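Local coordinates for protein tRNA (guanine(6)-N2)-methyltransferase (Thermus thermophilus, PDB 3TMA) that transfers a methyl group from S-adenosyl-L-methionine to the N2 atom of guanosine 6 in tRNA(Phe), at residues A73-L78 with G166-E171; A261-L266 with W297-G302; G185-V190 with G215-E220. All coordinates share one frame; numbering follows the deposited sequence.

Contact 1: residues A73-L78 with G166-E171; sequences AHHLVL and GVQLTE
Val77 and Leu78 pair with Gln168 and Val167 in an antiparallel strand contact near the middle of the seven-stranded mixed sheet of the N-terminal half, where strand 76-84 runs beside 162-168. The short axes come within 4.7 Å and their directions differ by 156°. Leu78 and Val167 form the hydrogen-bonded pair, Leu78 N giving to Val167 O at 2.9 Å and Val167 N to Leu78 O; Val77 and Gln168 form the adjoining non-hydrogen-bonded pair. Leu169 N then reaches Leu76 O at 2.7 Å, just past the last strand residue, Gln168.

Beyond this bond a side chain takes over from the backbone. With Thr170 OG1 placed between its own N and carbonyl carbon (chi1 42°), the hydroxyl accepts from Leu76 N at 3.1 Å and also bonds His75 ND1 at 2.7 Å, so two nitrogens of neighbouring residues grip one oxygen. The His75 ring receives Thr170 at its edge, while Gln168 NE2 lies 3.3 Å above one face, offset toward the rim, with ring and amide planes 38° apart. That amide is fixed at both ends: NE2 gives to Thr170 O, and OE1 is held by Arg155 of the next strand. On the side of the sheet where Leu78 and Val167 point, Leu169 CD2 packs on Leu78 CB at 4.1 Å.

Strand 21-25 flanks 76-84 on its other side, and the whole arrangement is that of the central strand and its neighbour in the sheet of the N-terminal THUMP-containing part of this tRNA-modifying enzyme.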
loop_
_atom_site.group_PDB
_atom_site.type_symbol
_atom_site.label_atom_id
_atom_site.label_comp_id
_atom_site.label_asym_id
_atom_site.label_seq_id
_atom_site.Cartn_x
_atom_site.Cartn_y
_atom_site.Cartn_z
ATOM N N ALA A 73 -0.917 1.864 4.442
ATOM C CA ALA A 73 0.307 2.667 4.467
ATOM C C ALA A 73 1.550 1.829 4.251
ATOM O O ALA A 73 1.633 0.686 4.715
ATOM C CB ALA A 73 0.419 3.457 5.786
ATOM N N HIS A 74 2.533 2.413 3.585
ATOM C CA HIS A 74 3.853 1.786 3.500
ATOM C C HIS A 74 4.750 2.304 4.622
ATOM O O HIS A 74 5.102 1.530 5.532
ATOM C CB HIS A 74 4.492 2.042 2.140
ATOM C CG HIS A 74 3.810 1.332 1.024
ATOM N ND1 HIS A 74 3.610 -0.035 1.022
ATOM C CD2 HIS A 74 3.304 1.791 -0.145
ATOM C CE1 HIS A 74 3.021 -0.382 -0.109
ATOM N NE2 HIS A 74 2.773 0.717 -0.804
ATOM N N HIS A 75 5.027 3.609 4.638
ATOM C CA HIS A 75 5.876 4.254 5.667
ATOM C C HIS A 75 5.123 5.385 6.367
ATOM O O HIS A 75 4.174 5.962 5.807
ATOM C CB HIS A 75 7.199 4.809 5.048
ATOM C CG HIS A 75 8.298 3.784 4.961
ATOM N ND1 HIS A 75 8.671 2.990 6.036
ATOM C CD2 HIS A 75 9.059 3.377 3.916
ATOM C CE1 HIS A 75 9.645 2.177 5.670
ATOM N NE2 HIS A 75 9.905 2.397 4.388
ATOM N N LEU A 76 5.502 5.641 7.620
ATOM C CA LEU A 76 5.004 6.774 8.382
ATOM C C LEU A 76 6.206 7.669 8.799
ATOM O O LEU A 76 7.212 7.161 9.319
ATOM C CB LEU A 76 4.327 6.273 9.655
ATOM C CG LEU A 76 3.148 5.278 9.473
ATOM C CD1 LEU A 76 2.624 4.896 10.850
ATOM C CD2 LEU A 76 2.041 5.947 8.634
ATOM N N VAL A 77 6.035 8.971 8.653
ATOM C CA VAL A 77 7.014 9.998 9.119
ATOM C C VAL A 77 6.302 11.002 10.016
ATOM O O VAL A 77 5.262 11.501 9.658
ATOM C CB VAL A 77 7.607 10.754 7.880
ATOM C CG1 VAL A 77 8.679 11.754 8.280
ATOM C CG2 VAL A 77 8.242 9.701 6.933
ATOM N N LEU A 78 6.884 11.344 11.152
ATOM C CA LEU A 78 6.394 12.482 11.933
ATOM C C LEU A 78 7.214 13.701 11.579
ATOM O O LEU A 78 8.429 13.697 11.818
ATOM C CB LEU A 78 6.505 12.188 13.431
ATOM C CG LEU A 78 6.226 13.334 14.421
ATOM C CD1 LEU A 78 4.792 13.726 14.328
ATOM C CD2 LEU A 78 6.574 12.838 15.842
ATOM N N GLY A 166 11.717 15.848 10.200
ATOM C CA GLY A 166 11.219 14.954 11.264
ATOM C C GLY A 166 11.879 13.595 11.221
ATOM O O GLY A 166 13.020 13.471 10.798
ATOM N N VAL A 167 11.154 12.573 11.683
ATOM C CA VAL A 167 11.742 11.265 11.924
ATOM C C VAL A 167 10.796 10.202 11.340
ATOM O O VAL A 167 9.564 10.313 11.436
ATOM C CB VAL A 167 12.023 11.060 13.480
ATOM C CG1 VAL A 167 10.748 11.261 14.288
ATOM C CG2 VAL A 167 12.605 9.701 13.760
ATOM N N GLN A 168 11.374 9.259 10.606
ATOM C CA GLN A 168 10.644 8.087 10.167
ATOM C C GLN A 168 10.198 7.225 11.357
ATOM O O GLN A 168 10.994 6.906 12.224
ATOM C CB GLN A 168 11.503 7.265 9.215
ATOM C CG GLN A 168 10.699 6.240 8.425
ATOM C CD GLN A 168 11.441 5.824 7.151
ATOM O OE1 GLN A 168 11.795 6.662 6.326
ATOM N NE2 GLN A 168 11.681 4.535 7.003
ATOM N N LEU A 169 8.924 6.869 11.405
ATOM C CA LEU A 169 8.408 6.093 12.548
ATOM C C LEU A 169 8.520 4.607 12.309
ATOM O O LEU A 169 8.577 3.829 13.250
ATOM C CB LEU A 169 6.944 6.446 12.865
ATOM C CG LEU A 169 6.716 7.916 13.135
ATOM C CD1 LEU A 169 5.219 8.184 13.177
ATOM C CD2 LEU A 169 7.381 8.310 14.484
ATOM N N THR A 170 8.432 4.219 11.045
ATOM C CA THR A 170 8.480 2.814 10.642
ATOM C C THR A 170 9.925 2.448 10.287
ATOM O O THR A 170 10.593 3.215 9.606
ATOM C CB THR A 170 7.589 2.619 9.361
ATOM O OG1 THR A 170 7.808 3.732 8.459
ATOM C CG2 THR A 170 6.129 2.579 9.776
ATOM N N GLU A 171 10.399 1.287 10.735
ATOM C CA GLU A 171 11.698 0.770 10.286
ATOM C C GLU A 171 11.486 0.020 8.969
ATOM O O GLU A 171 11.868 0.487 7.900
ATOM C CB GLU A 171 12.300 -0.184 11.332
ATOM C CG GLU A 171 12.025 0.196 12.807
ATOM C CD GLU A 171 13.119 -0.305 13.757
ATOM O OE1 GLU A 171 13.271 -1.540 13.908
ATOM O OE2 GLU A 171 13.817 0.541 14.359
#

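Contact 2: residues A261-L266 with W297-G302; sequences ADARHL and WDFLRG
The backbone of Ala263 and Arg264 passes close to one side of helix 290-305, with the CA atoms of Arg264 and Phe299 4.7 Å apart and no direct hydrogen bond between the segments. This is the loop following strand 257-260 of the Rossmann-fold methyltransferase domain, and by similarity Asp262 and Ala263 belong to its S-adenosyl-L-methionine site. An Asx turn shapes the loop: Asp262 OD1 accepts from Arg264 N at 3.0 Å, approached from above the carboxylate plane.

Phe299 and Leu266 make the apolar part of the contact. CG anti to the backbone N (chi1 160°) carries the Phe299 ring out to where its CD1 meets Leu266 CD1 at 3.7 Å in an oblique approach. Ala263 O lies at the edge of this ring, in its plane, and also takes a CA-H...O contact from Phe299. Phe211 meets the same ring edge-to-face, so the aromatic group is shared between the loop, its own helix and a residue following strand 207-209.

One residue earlier in the helix, Asp298 sets its CB against Arg264 CB at 3.8 Å. Their charged ends are near each other without pairing, Arg264 NE standing 4.1 Å from Asp298 OD2, and the guanidinium and carboxylate planes are 70° apart. Any attraction there is probably modest. Gly302, having no side chain, lets Leu266 come close to the helix backbone.

A single water supplies the polar link: it donates to Ala263 O at 2.8 Å and to Asp298 O at 3.1 Å, and accepts from Leu266 N at 2.9 Å.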
loop_
_atom_site.group_PDB
_atom_site.type_symbol
_atom_site.label_atom_id
_atom_site.label_comp_id
_atom_site.label_asym_id
_atom_site.label_seq_id
_atom_site.Cartn_x
_atom_site.Cartn_y
_atom_site.Cartn_z
ATOM N N ALA A 261 -7.086 -24.995 -8.670
ATOM C CA ALA A 261 -8.244 -24.534 -9.438
ATOM C C ALA A 261 -7.786 -23.753 -10.668
ATOM O O ALA A 261 -6.901 -22.886 -10.579
ATOM C CB ALA A 261 -9.114 -23.664 -8.584
ATOM N N ASP A 262 -8.461 -23.992 -11.786
ATOM C CA ASP A 262 -8.161 -23.289 -13.025
ATOM C C ASP A 262 -9.119 -22.108 -13.105
ATOM O O ASP A 262 -10.329 -22.303 -13.134
ATOM C CB ASP A 262 -8.391 -24.239 -14.212
ATOM C CG ASP A 262 -7.824 -23.691 -15.524
ATOM O OD1 ASP A 262 -7.775 -22.454 -15.716
ATOM O OD2 ASP A 262 -7.417 -24.512 -16.370
ATOM N N ALA A 263 -8.586 -20.887 -13.136
ATOM C CA ALA A 263 -9.415 -19.681 -13.211
ATOM C C ALA A 263 -10.205 -19.528 -14.517
ATOM O O ALA A 263 -11.120 -18.697 -14.585
ATOM C CB ALA A 263 -8.559 -18.423 -12.975
ATOM N N ARG A 264 -9.888 -20.330 -15.530
ATOM C CA ARG A 264 -10.688 -20.342 -16.764
ATOM C C ARG A 264 -11.993 -21.129 -16.589
ATOM O O ARG A 264 -12.899 -21.014 -17.426
ATOM C CB ARG A 264 -9.911 -20.972 -17.933
ATOM C CG ARG A 264 -8.646 -20.246 -18.374
ATOM C CD ARG A 264 -7.906 -21.098 -19.411
ATOM N NE ARG A 264 -7.306 -20.337 -20.516
ATOM C CZ ARG A 264 -6.019 -19.964 -20.572
ATOM N NH1 ARG A 264 -5.202 -20.226 -19.554
ATOM N NH2 ARG A 264 -5.543 -19.306 -21.637
ATOM N N HIS A 265 -12.082 -21.940 -15.528
ATOM C CA HIS A 265 -13.263 -22.763 -15.263
ATOM C C HIS A 265 -13.703 -22.690 -13.798
ATOM O O HIS A 265 -13.953 -23.732 -13.158
ATOM C CB HIS A 265 -12.963 -24.220 -15.613
ATOM C CG HIS A 265 -12.573 -24.423 -17.042
ATOM N ND1 HIS A 265 -13.475 -24.301 -18.081
ATOM C CD2 HIS A 265 -11.373 -24.706 -17.608
ATOM C CE1 HIS A 265 -12.840 -24.497 -19.225
ATOM N NE2 HIS A 265 -11.565 -24.739 -18.966
ATOM N N LEU A 266 -13.796 -21.472 -13.271
ATOM C CA LEU A 266 -14.125 -21.241 -11.849
ATOM C C LEU A 266 -15.329 -21.996 -11.295
ATOM O O LEU A 266 -15.284 -22.502 -10.159
ATOM C CB LEU A 266 -14.283 -19.746 -11.556
ATOM C CG LEU A 266 -12.996 -18.923 -11.649
ATOM C CD1 LEU A 266 -13.347 -17.466 -11.514
ATOM C CD2 LEU A 266 -11.997 -19.394 -10.596
ATOM N N TRP A 297 -11.257 -13.771 -21.174
ATOM C CA TRP A 297 -12.587 -14.136 -21.670
ATOM C C TRP A 297 -13.282 -15.195 -20.777
ATOM O O TRP A 297 -14.426 -15.006 -20.300
ATOM C CB TRP A 297 -12.413 -14.713 -23.084
ATOM C CG TRP A 297 -13.689 -15.150 -23.662
ATOM C CD1 TRP A 297 -14.314 -16.369 -23.502
ATOM C CD2 TRP A 297 -14.546 -14.362 -24.458
ATOM N NE1 TRP A 297 -15.512 -16.365 -24.146
ATOM C CE2 TRP A 297 -15.668 -15.153 -24.768
ATOM C CE3 TRP A 297 -14.460 -13.067 -24.976
ATOM C CZ2 TRP A 297 -16.695 -14.690 -25.566
ATOM C CZ3 TRP A 297 -15.478 -12.613 -25.776
ATOM C CH2 TRP A 297 -16.586 -13.414 -26.050
ATOM N N ASP A 298 -12.578 -16.305 -20.547
ATOM C CA ASP A 298 -13.093 -17.394 -19.725
ATOM C C ASP A 298 -13.205 -17.011 -18.240
ATOM O O ASP A 298 -14.167 -17.389 -17.565
ATOM C CB ASP A 298 -12.178 -18.615 -19.824
ATOM C CG ASP A 298 -12.185 -19.268 -21.212
ATOM O OD1 ASP A 298 -13.064 -18.961 -22.062
ATOM O OD2 ASP A 298 -11.282 -20.115 -21.438
ATOM N N PHE A 299 -12.202 -16.308 -17.723
ATOM C CA PHE A 299 -12.255 -15.909 -16.342
ATOM C C PHE A 299 -13.441 -14.970 -16.089
ATOM O O PHE A 299 -14.149 -15.120 -15.102
ATOM C CB PHE A 299 -10.948 -15.235 -15.877
ATOM C CG PHE A 299 -11.131 -14.387 -14.632
ATOM C CD1 PHE A 299 -11.372 -14.988 -13.412
ATOM C CD2 PHE A 299 -11.065 -13.008 -14.704
ATOM C CE1 PHE A 299 -11.583 -14.238 -12.270
ATOM C CE2 PHE A 299 -11.269 -12.227 -13.581
ATOM C CZ PHE A 299 -11.570 -12.838 -12.362
ATOM N N LEU A 300 -13.639 -13.964 -16.940
ATOM C CA LEU A 300 -14.705 -12.991 -16.626
ATOM C C LEU A 300 -16.077 -13.645 -16.717
ATOM O O LEU A 300 -17.000 -13.252 -16.023
ATOM C CB LEU A 300 -14.658 -11.779 -17.544
ATOM C CG LEU A 300 -13.433 -10.896 -17.288
ATOM C CD1 LEU A 300 -13.191 -9.964 -18.483
ATOM C CD2 LEU A 300 -13.571 -10.133 -15.943
ATOM N N ARG A 301 -16.238 -14.589 -17.637
ATOM C CA ARG A 301 -17.517 -15.283 -17.727
ATOM C C ARG A 301 -17.788 -16.198 -16.534
ATOM O O ARG A 301 -18.923 -16.278 -16.051
ATOM C CB ARG A 301 -17.697 -15.978 -19.091
ATOM C CG ARG A 301 -18.124 -14.939 -20.159
ATOM C CD ARG A 301 -17.701 -15.326 -21.581
ATOM N NE ARG A 301 -17.970 -14.182 -22.448
ATOM C CZ ARG A 301 -17.211 -13.086 -22.489
ATOM N NH1 ARG A 301 -16.105 -12.988 -21.721
ATOM N NH2 ARG A 301 -17.591 -12.075 -23.248
ATOM N N GLY A 302 -16.752 -16.883 -16.065
ATOM C CA GLY A 302 -16.872 -17.670 -14.836
ATOM C C GLY A 302 -17.198 -16.756 -13.657
ATOM O O GLY A 302 -18.003 -17.120 -12.766
HETATM O O HOH W 1 -13.824 -19.114 -14.989
#

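Contact 3: residues G185-V190 with G215-E220; sequences GSLTPV and GTIALE
Thr216, Pro189 and Leu187 bury the most surface here, and they meet where two helices begin, 189-198 and 216-225. Thr216 is the first residue of its helix, after Gly215 at the N-cap position. Its CG2 is anti to the backbone N, which turns the methyl toward the other segment, where it lies 3.9 Å from both Leu187 O and Pro189 N. The Pro189 ring crosses it obliquely, CG approaching that methyl at 4.1 Å. No hydrogen bond joins the segments; among Thr216, Pro189, Leu187 and Ile217 the evidence is for van der Waals contact.

Leu187 reaches over to the next helix residue. Its CD2 touches Ile217 CG1 at 3.7 Å, the two side chains crossing at about a right angle. One turn along the helix from Thr216, Glu220 bends at chi2 (70°) to bring its carboxylate beside Pro189, with CD 3.7 Å from Pro189 O. That buried carboxylate is held from outside the two segments: OE1 forms salt bridges with Arg177 and Arg71, and OE2 accepts from Gln193, which probably favours the charged form.

Gly215 and Thr216 are, by similarity, part of the S-adenosyl-L-methionine site, and the side chain of Leu187 is about 4 Å from that of Asn279, another such residue. The contact thus borders the presumed cofactor site at the start of the helix that follows strand 207-209. Behind helix 216-225, Ala218 packs on strand 231-235 and Leu219 on helix 238-250, while Ile217 and Glu220 touch Ala192 of helix 189-198.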
loop_
_atom_site.group_PDB
_atom_site.type_symbol
_atom_site.label_atom_id
_atom_site.label_comp_id
_atom_site.label_asym_id
_atom_site.label_seq_id
_atom_site.Cartn_x
_atom_site.Cartn_y
_atom_site.Cartn_z
ATOM N N GLY A 185 4.270 -11.218 -5.573
ATOM C CA GLY A 185 5.237 -10.882 -6.609
ATOM C C GLY A 185 5.615 -9.421 -6.492
ATOM O O GLY A 185 6.446 -9.034 -5.656
ATOM N N SER A 186 4.987 -8.597 -7.324
ATOM C CA SER A 186 4.979 -7.166 -7.076
ATOM C C SER A 186 3.792 -6.773 -6.175
ATOM O O SER A 186 3.659 -5.602 -5.795
ATOM C CB SER A 186 4.965 -6.381 -8.399
ATOM O OG SER A 186 5.547 -5.098 -8.210
ATOM N N LEU A 187 2.952 -7.753 -5.818
ATOM C CA LEU A 187 1.643 -7.447 -5.222
ATOM C C LEU A 187 1.633 -7.331 -3.690
ATOM O O LEU A 187 1.631 -8.341 -2.993
ATOM C CB LEU A 187 0.593 -8.450 -5.650
ATOM C CG LEU A 187 -0.711 -8.020 -4.973
ATOM C CD1 LEU A 187 -1.385 -6.974 -5.801
ATOM C CD2 LEU A 187 -1.617 -9.171 -4.759
ATOM N N THR A 188 1.512 -6.114 -3.182
ATOM C CA THR A 188 1.710 -5.895 -1.746
ATOM C C THR A 188 0.402 -6.171 -1.011
ATOM O O THR A 188 -0.685 -6.038 -1.604
ATOM C CB THR A 188 2.144 -4.442 -1.476
ATOM O OG1 THR A 188 1.085 -3.562 -1.885
ATOM C CG2 THR A 188 3.352 -4.097 -2.326
ATOM N N PRO A 189 0.484 -6.398 0.314
ATOM C CA PRO A 189 -0.764 -6.401 1.094
ATOM C C PRO A 189 -1.531 -5.058 1.020
ATOM O O PRO A 189 -2.758 -5.047 1.164
ATOM C CB PRO A 189 -0.280 -6.685 2.537
ATOM C CG PRO A 189 0.954 -7.489 2.348
ATOM C CD PRO A 189 1.622 -6.955 1.086
ATOM N N VAL A 190 -0.831 -3.942 0.797
ATOM C CA VAL A 190 -1.525 -2.642 0.663
ATOM C C VAL A 190 -2.463 -2.610 -0.582
ATOM O O VAL A 190 -3.600 -2.164 -0.510
ATOM C CB VAL A 190 -0.518 -1.484 0.623
ATOM C CG1 VAL A 190 -1.225 -0.179 0.205
ATOM C CG2 VAL A 190 0.150 -1.321 2.039
ATOM N N GLY A 215 -0.800 -16.365 -1.762
ATOM C CA GLY A 215 -1.941 -16.232 -0.878
ATOM C C GLY A 215 -2.226 -14.801 -0.423
ATOM O O GLY A 215 -3.144 -14.602 0.349
ATOM N N THR A 216 -1.472 -13.809 -0.897
ATOM C CA THR A 216 -1.555 -12.443 -0.329
ATOM C C THR A 216 -2.944 -11.823 -0.248
ATOM O O THR A 216 -3.343 -11.311 0.829
ATOM C CB THR A 216 -0.628 -11.463 -1.051
ATOM O OG1 THR A 216 0.721 -11.950 -0.975
ATOM C CG2 THR A 216 -0.707 -10.066 -0.392
ATOM N N ILE A 217 -3.713 -11.919 -1.338
ATOM C CA ILE A 217 -5.062 -11.341 -1.340
ATOM C C ILE A 217 -6.015 -12.077 -0.373
ATOM O O ILE A 217 -6.740 -11.424 0.402
ATOM C CB ILE A 217 -5.667 -11.318 -2.743
ATOM C CG1 ILE A 217 -4.973 -10.250 -3.590
ATOM C CG2 ILE A 217 -7.138 -10.967 -2.685
ATOM C CD1 ILE A 217 -5.244 -10.436 -5.119
ATOM N N ALA A 218 -5.961 -13.416 -0.371
ATOM C CA ALA A 218 -6.776 -14.207 0.565
ATOM C C ALA A 218 -6.463 -13.902 2.036
ATOM O O ALA A 218 -7.382 -13.818 2.863
ATOM C CB ALA A 218 -6.627 -15.753 0.296
ATOM N N LEU A 219 -5.174 -13.760 2.366
ATOM C CA LEU A 219 -4.778 -13.541 3.743
ATOM C C LEU A 219 -5.219 -12.145 4.145
ATOM O O LEU A 219 -5.659 -11.955 5.279
ATOM C CB LEU A 219 -3.227 -13.665 3.886
ATOM C CG LEU A 219 -2.648 -15.053 3.513
ATOM C CD1 LEU A 219 -1.112 -14.999 3.317
ATOM C CD2 LEU A 219 -2.995 -16.071 4.590
ATOM N N GLU A 220 -4.995 -11.138 3.271
ATOM C CA GLU A 220 -5.457 -9.774 3.571
ATOM C C GLU A 220 -6.971 -9.713 3.831
ATOM O O GLU A 220 -7.452 -9.072 4.820
ATOM C CB GLU A 220 -5.040 -8.782 2.484
ATOM C CG GLU A 220 -5.368 -7.299 2.840
ATOM C CD GLU A 220 -4.484 -6.700 3.992
ATOM O OE1 GLU A 220 -3.479 -7.314 4.410
ATOM O OE2 GLU A 220 -4.818 -5.612 4.486
#

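How the contacts relate
From the N terminus, contact 1 comes first: 87 residues separate 73-78 from 166-171, and the pairing of strands 76-84 and 162-168 closes this long excursion within the N-terminal sheet. After a short connection helix 189-198 begins, and contact 3 closes a 24-residue span over strand 207-209. Contact 2 follows and closes a 30-residue span that includes strand 275-278, joining the loop after strand 257-260 to helix 290-305. The three lie in series, none nested or crossed. Contacts 1 and 3 touch across the two domains, Val190 CG2 lying 3.7 Å from Ala73 O. Contacts 2 and 3 share the methyltransferase domain, their nearest atoms about 10 Å apart; both include residues assigned by similarity to cofactor binding.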